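Local structure of serine protease pet (Escherichia coli, 4OM9) at residues 618-624 with 637-643; 494-499 with 513-519; 443-447 with 625-629; 521-527 with 566-570; 575-579 with 597-601. The protein acts as a secreted serine protease, an autotransporter enterotoxin of enteroaggregative strains whose host target is probably alpha-fodrin. All blocks are in the same frame, centred on the assembly; numbering follows the deposited sequence.

Contact 1 of 5, residues 618-624 with 637-643; sequences TAYIDLY and RQDIKSG
Thr-618 starts the pairing with its methyl CG2 resting on Ser-642 CB. Ala-619 N donates an almost straight bond to Gly-643 O at 3.1 Å, and the return bond from Gly-643 N is weak. Tyr-620 forms a non-hydrogen-bonded pair with Ser-642. Its ring meets Ile-640 CG2 at the edge, 4.0 Å from CD2, and the two share one face of the small sheet with Asp-622. Ile-621 and Lys-641 bond both ways; Ile-621 N to Lys-641 O is 2.8 Å. The strands form a two-stranded antiparallel sheet beside the parallel coils of the passenger beta-helix, joined through residues 623-639. Asp-622 swings its carboxylate anti to the backbone N (chi1 174°). OD1 accepts Tyr-624 N at 2.9 Å, from above the carboxylate plane, an Asx turn. Weak bonds from Asp-639 N to OD1 and from Gln-638 NE2 to OD2 come across; OD2 also takes His-474 and Asn-628. Gln-638 OE1 accepts Ile-472 N of strand 471-473. Leu-623 N bonds Asp-639 O, and Leu-623 CD1 lies 3.8 Å from Lys-641 NZ. Tyr-624 carries the Arg-637 guanidinium over one face, planes 9° apart, with Arg-637 NE 3.4 Å from CD1; Arg-637 CD adds a CH-pi contact. Arg-637 NH1 is held by Lys-627 O.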
# COMPACT_ATOMS: atom_id res chain seq x y z
N THR A 618 8.03 8.85 -10.84
CA THR A 618 7.81 9.97 -9.95
C THR A 618 6.90 9.56 -8.80
O THR A 618 5.77 9.11 -9.00
CB THR A 618 7.20 11.16 -10.69
OG1 THR A 618 7.98 11.43 -11.86
CG2 THR A 618 7.19 12.39 -9.79
N ALA A 619 7.42 9.71 -7.59
CA ALA A 619 6.64 9.41 -6.40
C ALA A 619 6.53 10.65 -5.54
O ALA A 619 7.35 11.57 -5.64
CB ALA A 619 7.26 8.25 -5.63
N TYR A 620 5.49 10.69 -4.71
CA TYR A 620 5.21 11.87 -3.89
C TYR A 620 5.28 11.55 -2.41
O TYR A 620 4.85 10.49 -1.96
CB TYR A 620 3.83 12.44 -4.24
CG TYR A 620 3.71 12.81 -5.72
CD1 TYR A 620 3.54 11.82 -6.68
CD2 TYR A 620 3.79 14.14 -6.14
CE1 TYR A 620 3.45 12.14 -8.02
CE2 TYR A 620 3.70 14.46 -7.48
CZ TYR A 620 3.52 13.46 -8.41
OH TYR A 620 3.43 13.74 -9.74
N ILE A 621 5.83 12.48 -1.64
CA ILE A 621 5.79 12.34 -0.19
C ILE A 621 5.28 13.63 0.43
O ILE A 621 5.34 14.70 -0.20
CB ILE A 621 7.16 11.98 0.42
CG1 ILE A 621 8.17 13.11 0.21
CG2 ILE A 621 7.68 10.69 -0.17
CD1 ILE A 621 9.52 12.88 0.90
N ASP A 622 4.81 13.50 1.67
CA ASP A 622 4.18 14.57 2.42
C ASP A 622 5.08 14.85 3.62
O ASP A 622 5.25 13.99 4.48
CB ASP A 622 2.76 14.14 2.83
CG ASP A 622 2.04 15.14 3.78
OD1 ASP A 622 2.51 16.27 3.99
OD2 ASP A 622 0.96 14.76 4.30
N LEU A 623 5.67 16.03 3.67
CA LEU A 623 6.51 16.40 4.79
C LEU A 623 5.77 16.48 6.15
O LEU A 623 6.41 16.57 7.20
CB LEU A 623 7.19 17.73 4.50
CG LEU A 623 8.21 17.65 3.36
CD1 LEU A 623 8.89 19.00 3.13
CD2 LEU A 623 9.26 16.55 3.63
N TYR A 624 4.44 16.43 6.13
CA TYR A 624 3.68 16.43 7.37
C TYR A 624 2.77 15.23 7.45
O TYR A 624 1.81 15.21 8.23
CB TYR A 624 2.86 17.69 7.53
CG TYR A 624 3.67 18.95 7.60
CD1 TYR A 624 4.44 19.24 8.72
CD2 TYR A 624 3.65 19.88 6.56
CE1 TYR A 624 5.18 20.40 8.80
CE2 TYR A 624 4.40 21.04 6.63
CZ TYR A 624 5.16 21.30 7.75
OH TYR A 624 5.90 22.46 7.84
N ARG A 637 -2.64 20.75 7.43
CA ARG A 637 -1.42 21.18 6.76
C ARG A 637 -0.94 20.06 5.84
O ARG A 637 -1.13 18.87 6.14
CB ARG A 637 -0.34 21.55 7.80
CG ARG A 637 0.63 20.41 8.15
CD ARG A 637 0.81 20.08 9.63
NE ARG A 637 1.87 20.87 10.27
CZ ARG A 637 2.51 20.52 11.38
NH1 ARG A 637 2.25 19.38 12.00
NH2 ARG A 637 3.44 21.32 11.88
N GLN A 638 -0.35 20.42 4.70
CA GLN A 638 0.28 19.43 3.82
C GLN A 638 1.34 20.11 2.97
O GLN A 638 1.16 21.22 2.51
CB GLN A 638 -0.76 18.72 2.93
CG GLN A 638 -0.15 17.59 2.06
CD GLN A 638 -1.21 16.66 1.43
OE1 GLN A 638 -1.81 16.97 0.39
NE2 GLN A 638 -1.41 15.51 2.05
N ASP A 639 2.48 19.43 2.82
CA ASP A 639 3.59 19.94 2.02
C ASP A 639 4.18 18.78 1.24
O ASP A 639 4.73 17.84 1.81
CB ASP A 639 4.66 20.60 2.90
CG ASP A 639 5.67 21.38 2.08
OD1 ASP A 639 5.61 21.33 0.84
OD2 ASP A 639 6.53 22.05 2.68
N ILE A 640 4.08 18.88 -0.07
CA ILE A 640 4.38 17.76 -0.94
C ILE A 640 5.71 17.91 -1.66
O ILE A 640 6.00 18.97 -2.22
CB ILE A 640 3.25 17.57 -1.96
CG1 ILE A 640 1.99 17.10 -1.25
CG2 ILE A 640 3.65 16.55 -3.01
CD1 ILE A 640 0.79 17.17 -2.11
N LYS A 641 6.51 16.86 -1.63
CA LYS A 641 7.69 16.79 -2.49
C LYS A 641 7.59 15.59 -3.42
O LYS A 641 6.97 14.57 -3.09
CB LYS A 641 8.98 16.72 -1.66
CG LYS A 641 9.27 18.00 -0.91
CD LYS A 641 9.36 19.18 -1.88
CE LYS A 641 8.92 20.49 -1.23
NZ LYS A 641 9.78 20.88 -0.07
N SER A 642 8.20 15.72 -4.58
CA SER A 642 8.24 14.63 -5.52
C SER A 642 9.62 14.53 -6.14
O SER A 642 10.39 15.48 -6.12
CB SER A 642 7.16 14.80 -6.59
OG SER A 642 7.28 16.05 -7.23
N GLY A 643 9.91 13.36 -6.69
CA GLY A 643 11.17 13.12 -7.37
C GLY A 643 11.22 11.67 -7.80
O GLY A 643 10.31 10.90 -7.53

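Contact 2 of 5, residues 494-499 with 513-519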
# COMPACT_ATOMS: atom_id res chain seq x y z
N ALA A 494 -3.71 19.50 -11.30
CA ALA A 494 -4.67 19.08 -10.29
C ALA A 494 -4.51 17.60 -9.93
O ALA A 494 -5.46 16.81 -10.07
CB ALA A 494 -6.09 19.37 -10.76
N ARG A 495 -3.33 17.23 -9.46
CA ARG A 495 -3.01 15.83 -9.22
C ARG A 495 -3.58 15.34 -7.91
O ARG A 495 -3.23 15.84 -6.85
CB ARG A 495 -1.49 15.61 -9.23
CG ARG A 495 -0.88 15.61 -10.62
CD ARG A 495 0.62 15.43 -10.59
NE ARG A 495 1.30 16.58 -11.18
CZ ARG A 495 1.65 16.66 -12.46
NH1 ARG A 495 1.39 15.67 -13.30
NH2 ARG A 495 2.26 17.76 -12.89
N LEU A 496 -4.47 14.36 -8.01
CA LEU A 496 -4.96 13.60 -6.87
C LEU A 496 -4.09 12.36 -6.70
O LEU A 496 -4.04 11.50 -7.60
CB LEU A 496 -6.42 13.21 -7.05
CG LEU A 496 -6.94 12.26 -5.97
CD1 LEU A 496 -6.77 12.89 -4.59
CD2 LEU A 496 -8.39 11.84 -6.21
N ILE A 497 -3.41 12.29 -5.56
CA ILE A 497 -2.49 11.21 -5.24
C ILE A 497 -3.03 10.34 -4.11
O ILE A 497 -3.28 10.82 -3.02
CB ILE A 497 -1.12 11.77 -4.85
CG1 ILE A 497 -0.58 12.64 -5.99
CG2 ILE A 497 -0.14 10.65 -4.52
CD1 ILE A 497 0.23 13.84 -5.53
N LEU A 498 -3.25 9.06 -4.37
CA LEU A 498 -3.77 8.15 -3.35
C LEU A 498 -2.62 7.32 -2.80
O LEU A 498 -1.95 6.60 -3.58
CB LEU A 498 -4.87 7.26 -3.91
CG LEU A 498 -6.30 7.80 -4.12
CD1 LEU A 498 -6.51 9.28 -3.70
CD2 LEU A 498 -6.78 7.56 -5.54
N ASP A 499 -2.41 7.44 -1.49
CA ASP A 499 -1.31 6.84 -0.69
C ASP A 499 -1.75 5.65 0.13
O ASP A 499 -0.92 5.00 0.80
CB ASP A 499 -0.77 7.87 0.33
CG ASP A 499 0.67 8.17 0.12
OD1 ASP A 499 1.20 7.66 -0.88
OD2 ASP A 499 1.26 8.91 0.92
N PRO A 513 -5.27 14.96 -13.19
CA PRO A 513 -4.52 13.70 -13.06
C PRO A 513 -4.78 12.89 -11.77
O PRO A 513 -5.07 13.44 -10.71
CB PRO A 513 -3.05 14.16 -13.09
CG PRO A 513 -3.08 15.60 -13.53
CD PRO A 513 -4.40 16.13 -13.06
N LEU A 514 -4.68 11.58 -11.91
CA LEU A 514 -4.72 10.66 -10.81
C LEU A 514 -3.37 9.93 -10.70
O LEU A 514 -2.76 9.56 -11.71
CB LEU A 514 -5.85 9.64 -10.96
CG LEU A 514 -6.05 8.80 -9.69
CD1 LEU A 514 -6.88 9.59 -8.69
CD2 LEU A 514 -6.72 7.48 -10.00
N VAL A 515 -2.94 9.75 -9.46
CA VAL A 515 -1.71 9.03 -9.14
C VAL A 515 -2.00 8.02 -8.05
O VAL A 515 -2.55 8.36 -7.00
CB VAL A 515 -0.61 9.97 -8.66
CG1 VAL A 515 0.56 9.17 -8.13
CG2 VAL A 515 -0.18 10.88 -9.80
N MET A 516 -1.67 6.77 -8.33
CA MET A 516 -1.71 5.71 -7.34
C MET A 516 -0.28 5.29 -7.04
O MET A 516 0.53 5.02 -7.96
CB MET A 516 -2.53 4.52 -7.83
CG MET A 516 -3.97 4.81 -8.20
SD MET A 516 -4.67 3.37 -9.04
CE MET A 516 -6.32 3.93 -9.42
N GLN A 517 0.05 5.24 -5.75
CA GLN A 517 1.39 4.89 -5.30
C GLN A 517 1.36 4.34 -3.89
O GLN A 517 0.36 4.52 -3.18
CB GLN A 517 2.31 6.12 -5.33
CG GLN A 517 1.92 7.19 -4.32
CD GLN A 517 3.05 8.18 -4.01
OE1 GLN A 517 3.52 8.91 -4.89
NE2 GLN A 517 3.47 8.21 -2.74
N GLY A 518 2.46 3.70 -3.49
CA GLY A 518 2.62 3.28 -2.12
C GLY A 518 2.87 4.45 -1.17
O GLY A 518 2.94 5.61 -1.59
N HIS A 519 3.02 4.15 0.11
CA HIS A 519 3.25 5.20 1.09
C HIS A 519 4.62 5.04 1.74
O HIS A 519 4.97 3.96 2.24
CB HIS A 519 2.13 5.21 2.15
CG HIS A 519 2.41 6.10 3.32
ND1 HIS A 519 2.38 7.49 3.24
CD2 HIS A 519 2.73 5.81 4.61
CE1 HIS A 519 2.68 8.00 4.42
NE2 HIS A 519 2.89 7.00 5.27
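Pro-513 and Asp-499 sit at opposite ends of this contact and give it the most buried surface, with Leu-498 next. The Pro-513 ring lies against Arg-495, its CB 3.6 Å from Arg-495 CG. Its CD packs on Ala-494 O, and Pro-513 O accepts Leu-496 N at 2.9 Å. Strands 496-498 and 514-516 run parallel, 16° apart, as neighbouring coils of the right-handed passenger beta-helix. Val-515 N bonds Leu-496 O, and Val-515 O takes Leu-498 N. Leu-496, Leu-498, Leu-514 and Met-516 share one face. On it Leu-498 CD2 and Leu-496 CD2 both reach Leu-514 CD1, each at 3.7 Å. On the other face Ile-497 lies alongside Val-515. Asp-499 ends the run. Its OD1 takes Gln-517 NE2 at 3.0 Å on its syn side, while OD2 takes His-519 ND1 at 2.9 Å from above the carboxylate plane. That bond leaves the His-519 ring in its own plane, with carboxylate and ring 84° apart. Gln-517 CG sits between its backbone N and carbonyl carbon (chi1 67°), with the chain extended beyond, which brings NE2 to Asp-499. Gln-517 NE2 also donates to Gly-518 O, and its OE1 accepts Tyr-620 N. His-519 NE2 bonds Asp-522, so both ring nitrogens meet a carboxylate.

Contact 3 of 5, residues 443-447 with 625-629; sequences IAATD and SGKNI
Thr-446 packs into the bend of 625-629 in a buried contact between a loop and the edge of the beta-helix. It joins the residues at and just after the short strand 444-445 to the turn that follows strand 618-622, across 177 intervening residues. Thr-446 gives by far the largest share of the buried surface. Its side chain and that of Asn-628 slide past each other in opposite directions. With OG1 set between the backbone N and the carbonyl carbon (chi1 65°), the methyl CG2 is turned to the other segment. It meets Asn-628 CB at 3.3 Å and Ile-629 CG1 at 3.4 Å. Ile-629 CD1 reaches on toward Ala-444 O at 3.8 Å. The Asn-628 amide oxygen OD1 lies 3.2 Å from Thr-446 CA. Asn-628 ND2 faces elsewhere, bonding Arg-637 O and Asp-622 OD2, which fixes the flip of the amide. The direct polar link is Gly-626 N to Thr-446 O, 3.1 Å and bent to 143°. Gly-626 has a positive phi, where a CB would press on the preceding carbonyl. A water donates to both Thr-446 O and Ser-625 OG at 2.7 Å, so the Thr-446 carbonyl is met twice. Ser-625 OG is also bonded to Asp-522. In the fold, the Ala-444 backbone pairs with Phe-424 in strand 422-424, and Phe-423 covers Ala-444 and Ile-629. Phe-636 of strand 635-636 touches Ala-444, Asn-628 and Ile-629, while Tyr-473 of strand 471-473 packs on Ala-445.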
# COMPACT_ATOMS: atom_id res chain seq x y z
N ILE A 443 -9.69 15.79 1.37
CA ILE A 443 -9.95 15.09 2.63
C ILE A 443 -8.80 15.34 3.59
O ILE A 443 -7.64 15.07 3.25
CB ILE A 443 -10.09 13.58 2.47
CG1 ILE A 443 -11.16 13.24 1.46
CG2 ILE A 443 -10.41 12.96 3.82
CD1 ILE A 443 -10.82 11.97 0.63
N ALA A 444 -9.10 15.83 4.79
CA ALA A 444 -8.06 16.11 5.76
C ALA A 444 -7.75 14.90 6.66
O ALA A 444 -8.22 14.82 7.81
CB ALA A 444 -8.42 17.31 6.60
N ALA A 445 -6.93 13.99 6.12
CA ALA A 445 -6.59 12.73 6.77
C ALA A 445 -5.11 12.71 6.97
O ALA A 445 -4.40 13.09 6.05
CB ALA A 445 -7.03 11.56 5.90
N THR A 446 -4.62 12.33 8.16
CA THR A 446 -3.16 12.29 8.36
C THR A 446 -2.57 10.95 8.00
O THR A 446 -1.42 10.89 7.63
CB THR A 446 -2.71 12.62 9.82
OG1 THR A 446 -3.17 11.62 10.74
CG2 THR A 446 -3.28 13.89 10.23
N ASP A 447 -3.34 9.88 8.11
CA ASP A 447 -2.78 8.56 7.88
C ASP A 447 -3.81 7.52 7.47
O ASP A 447 -5.00 7.76 7.48
CB ASP A 447 -2.02 8.06 9.14
CG ASP A 447 -2.94 7.90 10.37
OD1 ASP A 447 -4.06 7.38 10.21
OD2 ASP A 447 -2.52 8.26 11.49
N SER A 625 3.08 14.23 6.63
CA SER A 625 2.45 12.93 6.74
C SER A 625 2.44 12.44 8.21
O SER A 625 3.47 12.48 8.90
CB SER A 625 3.18 11.94 5.84
OG SER A 625 2.71 10.63 6.03
N GLY A 626 1.29 11.99 8.69
CA GLY A 626 1.19 11.49 10.04
C GLY A 626 1.06 12.60 11.06
O GLY A 626 0.70 12.33 12.20
N LYS A 627 1.33 13.84 10.67
CA LYS A 627 1.09 14.97 11.57
C LYS A 627 0.42 16.14 10.83
O LYS A 627 0.85 17.30 10.94
CB LYS A 627 2.41 15.42 12.24
CG LYS A 627 3.56 15.68 11.29
CD LYS A 627 4.89 15.42 11.98
CE LYS A 627 5.57 16.70 12.42
NZ LYS A 627 6.85 16.42 13.16
N ASN A 628 -0.63 15.83 10.07
CA ASN A 628 -1.31 16.81 9.23
C ASN A 628 -2.33 17.68 9.97
O ASN A 628 -2.70 18.75 9.49
CB ASN A 628 -2.01 16.10 8.07
CG ASN A 628 -1.04 15.39 7.14
OD1 ASN A 628 -0.94 14.17 7.15
ND2 ASN A 628 -0.34 16.16 6.30
N ILE A 629 -2.81 17.22 11.12
CA ILE A 629 -3.79 17.99 11.86
C ILE A 629 -3.13 18.94 12.87
O ILE A 629 -2.25 18.53 13.65
CB ILE A 629 -4.77 17.08 12.61
CG1 ILE A 629 -5.41 16.06 11.65
CG2 ILE A 629 -5.84 17.92 13.32
CD1 ILE A 629 -6.06 16.66 10.40
O HOH W 1 0.46 9.20 6.57
O HOH W 2 0.47 8.95 12.55

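Contact 4 of 5, residues 521-527 with 566-570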
# COMPACT_ATOMS: atom_id res chain seq x y z
N THR A 521 7.11 5.07 4.48
CA THR A 521 6.87 4.87 5.91
C THR A 521 7.26 6.11 6.70
O THR A 521 8.30 6.68 6.48
CB THR A 521 7.60 3.62 6.39
OG1 THR A 521 6.96 2.48 5.81
CG2 THR A 521 7.58 3.50 7.93
N ASP A 522 6.38 6.58 7.56
CA ASP A 522 6.70 7.75 8.38
C ASP A 522 7.69 7.41 9.50
O ASP A 522 7.61 6.35 10.11
CB ASP A 522 5.44 8.37 9.01
CG ASP A 522 4.39 8.72 7.97
OD1 ASP A 522 4.65 9.63 7.17
OD2 ASP A 522 3.30 8.11 7.98
N HIS A 523 8.62 8.32 9.75
CA HIS A 523 9.52 8.20 10.87
C HIS A 523 9.41 9.44 11.73
O HIS A 523 8.87 10.47 11.31
CB HIS A 523 10.98 7.99 10.41
CG HIS A 523 11.19 6.75 9.62
ND1 HIS A 523 11.68 5.58 10.17
CD2 HIS A 523 10.93 6.46 8.32
CE1 HIS A 523 11.74 4.64 9.25
NE2 HIS A 523 11.28 5.15 8.11
N ALA A 524 9.91 9.31 12.95
CA ALA A 524 10.01 10.42 13.87
C ALA A 524 11.06 11.39 13.35
O ALA A 524 11.98 10.99 12.62
CB ALA A 524 10.37 9.94 15.28
N ILE A 525 10.93 12.65 13.73
CA ILE A 525 11.99 13.61 13.49
C ILE A 525 12.41 14.18 14.83
O ILE A 525 11.83 13.86 15.86
CB ILE A 525 11.54 14.72 12.55
CG1 ILE A 525 10.49 15.61 13.23
CG2 ILE A 525 11.00 14.13 11.23
CD1 ILE A 525 9.89 16.63 12.29
N PHE A 526 13.42 15.03 14.82
CA PHE A 526 13.95 15.61 16.04
C PHE A 526 13.24 16.91 16.39
O PHE A 526 13.12 17.27 17.56
CB PHE A 526 15.44 15.85 15.92
CG PHE A 526 16.21 14.66 15.41
CD1 PHE A 526 16.30 13.50 16.17
CD2 PHE A 526 16.86 14.71 14.18
CE1 PHE A 526 17.00 12.41 15.72
CE2 PHE A 526 17.56 13.63 13.73
CZ PHE A 526 17.63 12.47 14.50
N ARG A 527 12.76 17.62 15.35
CA ARG A 527 12.18 18.96 15.52
C ARG A 527 11.41 19.37 14.25
O ARG A 527 11.95 19.28 13.15
CB ARG A 527 13.28 19.97 15.84
CG ARG A 527 12.79 21.38 16.16
CD ARG A 527 13.96 22.35 16.39
NE ARG A 527 14.76 22.58 15.18
CZ ARG A 527 16.03 22.98 15.17
NH1 ARG A 527 16.68 23.19 16.31
NH2 ARG A 527 16.66 23.16 14.02
N ASN A 566 16.35 14.79 9.64
CA ASN A 566 15.19 15.46 10.26
C ASN A 566 13.95 15.60 9.33
O ASN A 566 13.18 16.53 9.47
CB ASN A 566 15.61 16.85 10.76
CG ASN A 566 14.69 17.41 11.85
OD1 ASN A 566 14.12 16.66 12.64
ND2 ASN A 566 14.55 18.72 11.88
N GLN A 567 13.78 14.68 8.37
CA GLN A 567 12.56 14.65 7.55
C GLN A 567 11.74 13.41 7.87
O GLN A 567 12.30 12.36 8.19
CB GLN A 567 12.87 14.65 6.06
CG GLN A 567 13.99 15.56 5.64
CD GLN A 567 13.65 17.01 5.85
OE1 GLN A 567 12.89 17.59 5.08
NE2 GLN A 567 14.20 17.60 6.91
N VAL A 568 10.42 13.54 7.78
CA VAL A 568 9.50 12.49 8.22
C VAL A 568 9.67 11.23 7.40
O VAL A 568 9.63 10.11 7.93
CB VAL A 568 8.04 12.96 8.15
CG1 VAL A 568 7.10 11.76 8.19
CG2 VAL A 568 7.73 13.92 9.29
N SER A 569 9.87 11.41 6.09
CA SER A 569 10.26 10.30 5.22
C SER A 569 11.14 10.87 4.14
O SER A 569 11.32 12.08 4.06
CB SER A 569 9.03 9.60 4.62
OG SER A 569 8.22 10.51 3.88
N ASP A 570 11.67 10.00 3.28
CA ASP A 570 12.57 10.43 2.21
C ASP A 570 12.26 9.64 0.95
O ASP A 570 11.97 8.45 1.02
CB ASP A 570 14.03 10.23 2.64
CG ASP A 570 15.01 11.00 1.78
OD1 ASP A 570 15.26 10.58 0.62
OD2 ASP A 570 15.55 12.01 2.28
O HOH W 3 5.54 9.42 4.56
O HOH W 4 13.50 11.37 10.40
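Asn-566 grips the backbone of Phe-526 and Arg-527 with its amide. The two segments are the base of a loop excursion from the beta-helix that carries helices 543-550 and 552-558. They run roughly antiparallel here, without regular strand structure. From CB, the Asn-566 side chain sets CG anti to the backbone N (chi1 -158°), which carries the amide across to 526-527. CG comes 3.6 Å from Arg-527 O. OD1 then accepts two N-H groups: Phe-526 N at 2.8 Å, nearly in line with the carbonyl, and Arg-527 N at 3.2 Å on a lone pair in the carbonyl plane. ND2 returns a bond to Arg-527 O at 2.9 Å. Three bonds therefore fix the rotation of the amide. Asn-566 OD1 also lies 3.2 Å from Ile-525 CB and obliquely to the Phe-526 ring. Ile-525 CG2 goes on to Val-568 CG2 at 3.8 Å. Phe-526 is covered further by helix 10-17 of the N-terminal part and by Trp-543. One water bridges Ala-524 O and Gln-567 O, and another bridges Ser-569 OG and Asp-522 OD1, which also bonds Ser-625 OG. At the far end, His-523 N donates to Val-568 O at 2.7 Å.

Contact 5 of 5, residues 575-579 with 597-601; sequences DWETR and RNADV
Arg-597 lies flat on the indole of Trp-576, the main feature of this contact. The guanidinium and ring planes are 5° apart, and the two side chains cross at about a right angle. CZ sits over the five-membered ring, 3.5 Å from its centroid, in a cation-pi stack. Further back, CD lies over the six-membered ring at 3.4 Å from its centroid, a CH-pi contact. The chain bends at chi3 (-44°), which lays CD and the guanidinium over the same face. Asn-598 then holds the guanidinium by its edge. Arg-597 NE donates to Asn-598 OD1 at 3.0 Å, with each partner in the plane of the other, and NH2 adds a weak bond. The same OD1 lies 3.6 Å from Trp-576 CB. The other end of the amide reaches across, where Asn-598 ND2 donates to Thr-578 OG1 at 3.2 Å, almost straight and in the amide plane. Beyond this the backbones pair in parallel, as between coils of the beta-helix. Arg-579 N bonds Asn-598 O, and Asp-600 N bonds Arg-579 O at 2.9 Å. Outside, Arg-597 NH1 bonds Ser-645 and Trp-576 NE1 bonds Gln-573 O. Ala-619 and Ile-621 also touch the indole. With its edge bonded and its face on the indole, the guanidinium has little freedom to turn, and the electron-rich indole face probably favours its positive charge electrostatically.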
# COMPACT_ATOMS: atom_id res chain seq x y z
N ASP A 575 12.05 1.92 2.81
CA ASP A 575 10.90 1.39 3.51
C ASP A 575 9.60 2.04 3.04
O ASP A 575 9.28 3.17 3.40
CB ASP A 575 11.07 1.56 5.03
CG ASP A 575 11.68 2.90 5.42
OD1 ASP A 575 12.69 3.30 4.79
OD2 ASP A 575 11.17 3.54 6.36
N TRP A 576 8.86 1.28 2.24
CA TRP A 576 7.61 1.72 1.63
C TRP A 576 6.52 0.70 1.87
O TRP A 576 6.73 -0.52 1.69
CB TRP A 576 7.76 1.93 0.11
CG TRP A 576 8.55 3.15 -0.24
CD1 TRP A 576 9.89 3.33 -0.09
CD2 TRP A 576 8.04 4.36 -0.79
NE1 TRP A 576 10.25 4.58 -0.50
CE2 TRP A 576 9.14 5.24 -0.94
CE3 TRP A 576 6.76 4.80 -1.15
CZ2 TRP A 576 8.99 6.52 -1.45
CZ3 TRP A 576 6.63 6.08 -1.65
CH2 TRP A 576 7.73 6.92 -1.79
N GLU A 577 5.34 1.21 2.21
CA GLU A 577 4.15 0.39 2.32
C GLU A 577 3.46 0.22 0.96
O GLU A 577 3.14 1.19 0.27
CB GLU A 577 3.18 1.01 3.33
CG GLU A 577 3.56 0.69 4.78
CD GLU A 577 3.53 1.90 5.68
OE1 GLU A 577 2.73 2.82 5.40
OE2 GLU A 577 4.30 1.94 6.65
N THR A 578 3.24 -1.03 0.59
CA THR A 578 2.53 -1.36 -0.64
C THR A 578 1.04 -1.21 -0.43
O THR A 578 0.51 -1.63 0.61
CB THR A 578 2.87 -2.78 -1.09
OG1 THR A 578 4.28 -2.85 -1.30
CG2 THR A 578 2.15 -3.14 -2.40
N ARG A 579 0.36 -0.60 -1.40
CA ARG A 579 -1.04 -0.27 -1.25
C ARG A 579 -1.85 -1.00 -2.31
O ARG A 579 -1.34 -1.20 -3.41
CB ARG A 579 -1.26 1.24 -1.34
CG ARG A 579 -0.53 2.03 -0.27
CD ARG A 579 -1.03 1.62 1.12
NE ARG A 579 -0.75 2.65 2.11
CZ ARG A 579 -0.56 2.39 3.41
NH1 ARG A 579 -0.64 1.14 3.84
NH2 ARG A 579 -0.31 3.37 4.26
N ARG A 597 5.60 3.73 -7.54
CA ARG A 597 6.25 2.66 -6.78
C ARG A 597 5.35 2.09 -5.68
O ARG A 597 4.65 2.83 -5.00
CB ARG A 597 7.58 3.15 -6.19
CG ARG A 597 7.46 4.33 -5.24
CD ARG A 597 8.72 4.48 -4.40
NE ARG A 597 9.18 3.19 -3.89
CZ ARG A 597 10.43 2.92 -3.53
NH1 ARG A 597 11.35 3.87 -3.61
NH2 ARG A 597 10.76 1.72 -3.08
N ASN A 598 5.35 0.77 -5.55
CA ASN A 598 4.60 0.10 -4.49
C ASN A 598 3.08 0.31 -4.53
O ASN A 598 2.42 0.22 -3.51
CB ASN A 598 5.14 0.55 -3.13
CG ASN A 598 6.56 0.12 -2.91
OD1 ASN A 598 7.50 0.80 -3.33
ND2 ASN A 598 6.73 -1.03 -2.27
N ALA A 599 2.54 0.57 -5.71
CA ALA A 599 1.11 0.40 -5.93
C ALA A 599 0.85 -0.98 -6.54
O ALA A 599 1.56 -1.42 -7.45
CB ALA A 599 0.55 1.50 -6.83
N ASP A 600 -0.15 -1.66 -6.01
CA ASP A 600 -0.61 -2.94 -6.49
C ASP A 600 -2.02 -2.69 -7.02
O ASP A 600 -2.98 -2.61 -6.23
CB ASP A 600 -0.59 -3.96 -5.35
CG ASP A 600 -0.95 -5.37 -5.79
OD1 ASP A 600 -1.88 -5.57 -6.61
OD2 ASP A 600 -0.30 -6.31 -5.28
N VAL A 601 -2.13 -2.55 -8.34
CA VAL A 601 -3.37 -2.11 -8.99
C VAL A 601 -4.04 -3.21 -9.78
O VAL A 601 -3.40 -3.84 -10.61
CB VAL A 601 -3.14 -0.92 -9.94
CG1 VAL A 601 -4.49 -0.40 -10.44
CG2 VAL A 601 -2.38 0.19 -9.27

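Overall arrangement
Contact 2 is the most buried and is largely apolar strand pairing, ending in a polar cluster. Contacts 3 and 4 are also buried, but they involve mostly loops; contact 4 relies on an amide, contact 3 on one backbone bond, a water and methyl packing. Contacts 1 and 5 are partly buried and bring arginines onto aromatic rings. Contacts 2 and 5 lie on strands that are neighbours, 514-520 and 576-583, linked by His-519 O to Glu-577 N. Contact 1 is the antiparallel strand pair, laid against the coils: Tyr-620 packs on Arg-495 and Ile-497 of contact 2. Lys-627 of contact 3 packs on Ile-525 of contact 4. Contacts 3 and 5 do not touch, with nearest atoms about 6 Å apart.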